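Local coordinates for protein HI1317 (Haemophilus influenzae, PDB 1JOV) that probably interconverts the alpha and beta anomers of D-glucose 6-phosphate, acting as a glucose-6-phosphate 1-epimerase, at residues R185-S188 with E189-C193. Numbering follows the deposited sequence.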
ATOM      1  N   ARG A 185     -14.095 -11.168  10.001  1.00 32.98           N
ATOM      2  CA  ARG A 185     -13.896 -12.132   8.936  1.00 38.54           C
ATOM      3  C   ARG A 185     -12.546 -12.713   9.179  1.00 37.37           C
ATOM      4  O   ARG A 185     -11.660 -12.006   9.644  1.00 35.46           O
ATOM      5  CB  ARG A 185     -13.863 -11.458   7.543  1.00 34.43           C
ATOM      6  CG  ARG A 185     -13.700 -12.446   6.415  1.00 45.41           C
ATOM      7  CD  ARG A 185     -14.855 -12.389   5.398  1.00 30.20           C
ATOM      8  NE  ARG A 185     -14.698 -13.316   4.292  1.00 42.18           N
ATOM      9  CZ  ARG A 185     -14.748 -12.961   3.025  1.00 44.19           C
ATOM     10  NH1 ARG A 185     -14.891 -11.662   2.690  1.00 38.79           N
ATOM     11  NH2 ARG A 185     -14.646 -13.892   2.097  1.00 42.23           N
ATOM     12  N   HIS A 186     -12.402 -13.991   8.844  1.00 38.92           N
ATOM     13  CA  HIS A 186     -11.140 -14.680   8.960  1.00 46.03           C
ATOM     14  C   HIS A 186     -10.907 -15.164   7.554  1.00 38.77           C
ATOM     15  O   HIS A 186     -11.833 -15.155   6.746  1.00 39.27           O
ATOM     16  CB  HIS A 186     -11.220 -15.815   9.988  1.00 71.77           C
ATOM     17  CG  HIS A 186     -11.887 -17.057   9.484  1.00 72.24           C
ATOM     18  ND1 HIS A 186     -11.308 -18.305   9.590  1.00 89.51           N
ATOM     19  CD2 HIS A 186     -13.091 -17.251   8.897  1.00 86.21           C
ATOM     20  CE1 HIS A 186     -12.123 -19.210   9.078  1.00 97.45           C
ATOM     21  NE2 HIS A 186     -13.211 -18.596   8.648  1.00 93.65           N
ATOM     22  N   ILE A 187      -9.671 -15.539   7.259  1.00 31.22           N
ATOM     23  CA  ILE A 187      -9.261 -15.962   5.925  1.00 31.73           C
ATOM     24  C   ILE A 187      -8.789 -17.399   5.958  1.00 34.48           C
ATOM     25  O   ILE A 187      -7.766 -17.722   6.557  1.00 42.64           O
ATOM     26  CB  ILE A 187      -8.082 -15.018   5.496  1.00 27.91           C
ATOM     27  CG1 ILE A 187      -8.408 -13.550   5.810  1.00 36.04           C
ATOM     28  CG2 ILE A 187      -7.679 -15.232   4.063  1.00 34.69           C
ATOM     29  CD1 ILE A 187      -9.270 -12.894   4.763  1.00 37.04           C
ATOM     30  N   SER A 188      -9.485 -18.254   5.224  1.00 42.53           N
ATOM     31  CA  SER A 188      -9.213 -19.671   5.229  1.00 41.86           C
ATOM     32  C   SER A 188      -9.258 -20.168   3.839  1.00 44.95           C
ATOM     33  O   SER A 188      -9.517 -21.345   3.617  1.00 33.61           O
ATOM     34  CB  SER A 188     -10.335 -20.324   5.984  1.00 43.64           C
ATOM     35  OG  SER A 188     -11.580 -19.960   5.418  1.00 39.54           O
ATOM     36  N   GLU A 189      -9.010 -19.259   2.906  1.00 33.84           N
ATOM     37  CA  GLU A 189      -9.060 -19.584   1.517  1.00 28.77           C
ATOM     38  C   GLU A 189      -8.801 -18.327   0.704  1.00 37.32           C
ATOM     39  O   GLU A 189      -8.692 -17.268   1.270  1.00 31.40           O
ATOM     40  CB  GLU A 189     -10.402 -20.187   1.149  1.00 30.50           C
ATOM     41  CG  GLU A 189     -11.468 -19.123   0.975  1.00 28.95           C
ATOM     42  CD  GLU A 189     -12.776 -19.719   0.557  1.00 55.47           C
ATOM     43  OE1 GLU A 189     -13.542 -20.079   1.466  1.00 52.64           O
ATOM     44  OE2 GLU A 189     -13.022 -19.838  -0.660  1.00 49.44           O
ATOM     45  N   ASN A 190      -8.658 -18.478  -0.587  1.00 26.21           N
ATOM     46  CA  ASN A 190      -8.493 -17.362  -1.546  1.00 29.81           C
ATOM     47  C   ASN A 190      -9.652 -16.411  -1.472  1.00 46.51           C
ATOM     48  O   ASN A 190     -10.802 -16.796  -1.763  1.00 37.79           O
ATOM     49  CB  ASN A 190      -8.335 -17.868  -2.951  1.00 32.81           C
ATOM     50  CG  ASN A 190      -8.158 -16.796  -3.966  1.00 54.80           C
ATOM     51  OD1 ASN A 190      -8.166 -17.106  -5.169  1.00 37.98           O
ATOM     52  ND2 ASN A 190      -7.915 -15.543  -3.521  1.00 32.83           N
ATOM     53  N   VAL A 191      -9.342 -15.181  -1.061  1.00 37.08           N
ATOM     54  CA  VAL A 191     -10.321 -14.119  -0.928  1.00 26.58           C
ATOM     55  C   VAL A 191      -9.932 -12.946  -1.822  1.00 29.24           C
ATOM     56  O   VAL A 191      -8.763 -12.556  -1.901  1.00 31.84           O
ATOM     57  CB  VAL A 191     -10.471 -13.628   0.518  1.00 26.94           C
ATOM     58  CG1 VAL A 191     -11.453 -12.427   0.664  1.00 35.14           C
ATOM     59  CG2 VAL A 191     -10.907 -14.732   1.501  1.00 29.44           C
ATOM     60  N   ASP A 192     -10.886 -12.478  -2.613  1.00 33.39           N
ATOM     61  CA  ASP A 192     -10.683 -11.371  -3.551  1.00 24.70           C
ATOM     62  C   ASP A 192     -12.026 -10.617  -3.647  1.00 25.00           C
ATOM     63  O   ASP A 192     -12.752 -10.739  -4.647  1.00 35.32           O
ATOM     64  CB  ASP A 192     -10.140 -11.814  -4.918  1.00 28.56           C
ATOM     65  CG  ASP A 192      -9.577 -10.637  -5.750  1.00 32.53           C
ATOM     66  OD1 ASP A 192      -9.739  -9.488  -5.299  1.00 32.77           O
ATOM     67  OD2 ASP A 192      -8.922 -10.736  -6.807  1.00 41.01           O
ATOM     68  N   CYS A 193     -12.302  -9.799  -2.642  0.60 26.75           N
ATOM     69  CA  CYS A 193     -13.625  -9.217  -2.577  0.60 38.39           C
ATOM     70  C   CYS A 193     -13.688  -7.725  -2.342  0.60 32.35           C
ATOM     71  O   CYS A 193     -12.896  -7.158  -1.592  0.60 24.65           O
ATOM     72  CB  CYS A 193     -14.466  -9.965  -1.546  0.60 33.37           C
ATOM     73  SG  CYS A 193     -14.133  -9.526   0.153  0.60 30.50           S
TER
HETATM   74  O   HOH W   1     -13.322 -21.512   4.177  1.00 45.99           O
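A first torsion of -178° swings Arg185 CG away from its own amide N, and a bend at chi2 then turns the chain across to Val191 and Cys193. In one of the two conformers of Cys193, Arg185 NH1 gives Cys193 SG a weak hydrogen bond of 3.4 Å, bent to 140° at the hydrogen, with the sulfur at the guanidinium edge and near its plane; the bond is therefore tentative. A hydrogen bond from NH1 to Tyr195 OH helps fix the rotation of the group. Val191 approaches from the opposite direction and meets the guanidinium obliquely, CG1 lying 3.8 Å from Arg185 NH2. Its other methyl, CG2, faces Ile187 CD1 at 4.1 Å; the two side chains cross at about a right angle, and Leu225 of strand 222-227 also touches Ile187. On the exposed side of the bend, one water bridges Ser188 OG (2.6 Å) and Glu189 OE1 (3.1 Å), donating to the carboxylate. Cys193 also touches Cys170, with which it can form a disulfide. The loop from strand 177-180 thus folds back on the start of strand 191-196, within the antiparallel beta fold of the aldose 1-epimerase (galactose mutarotase-like) family.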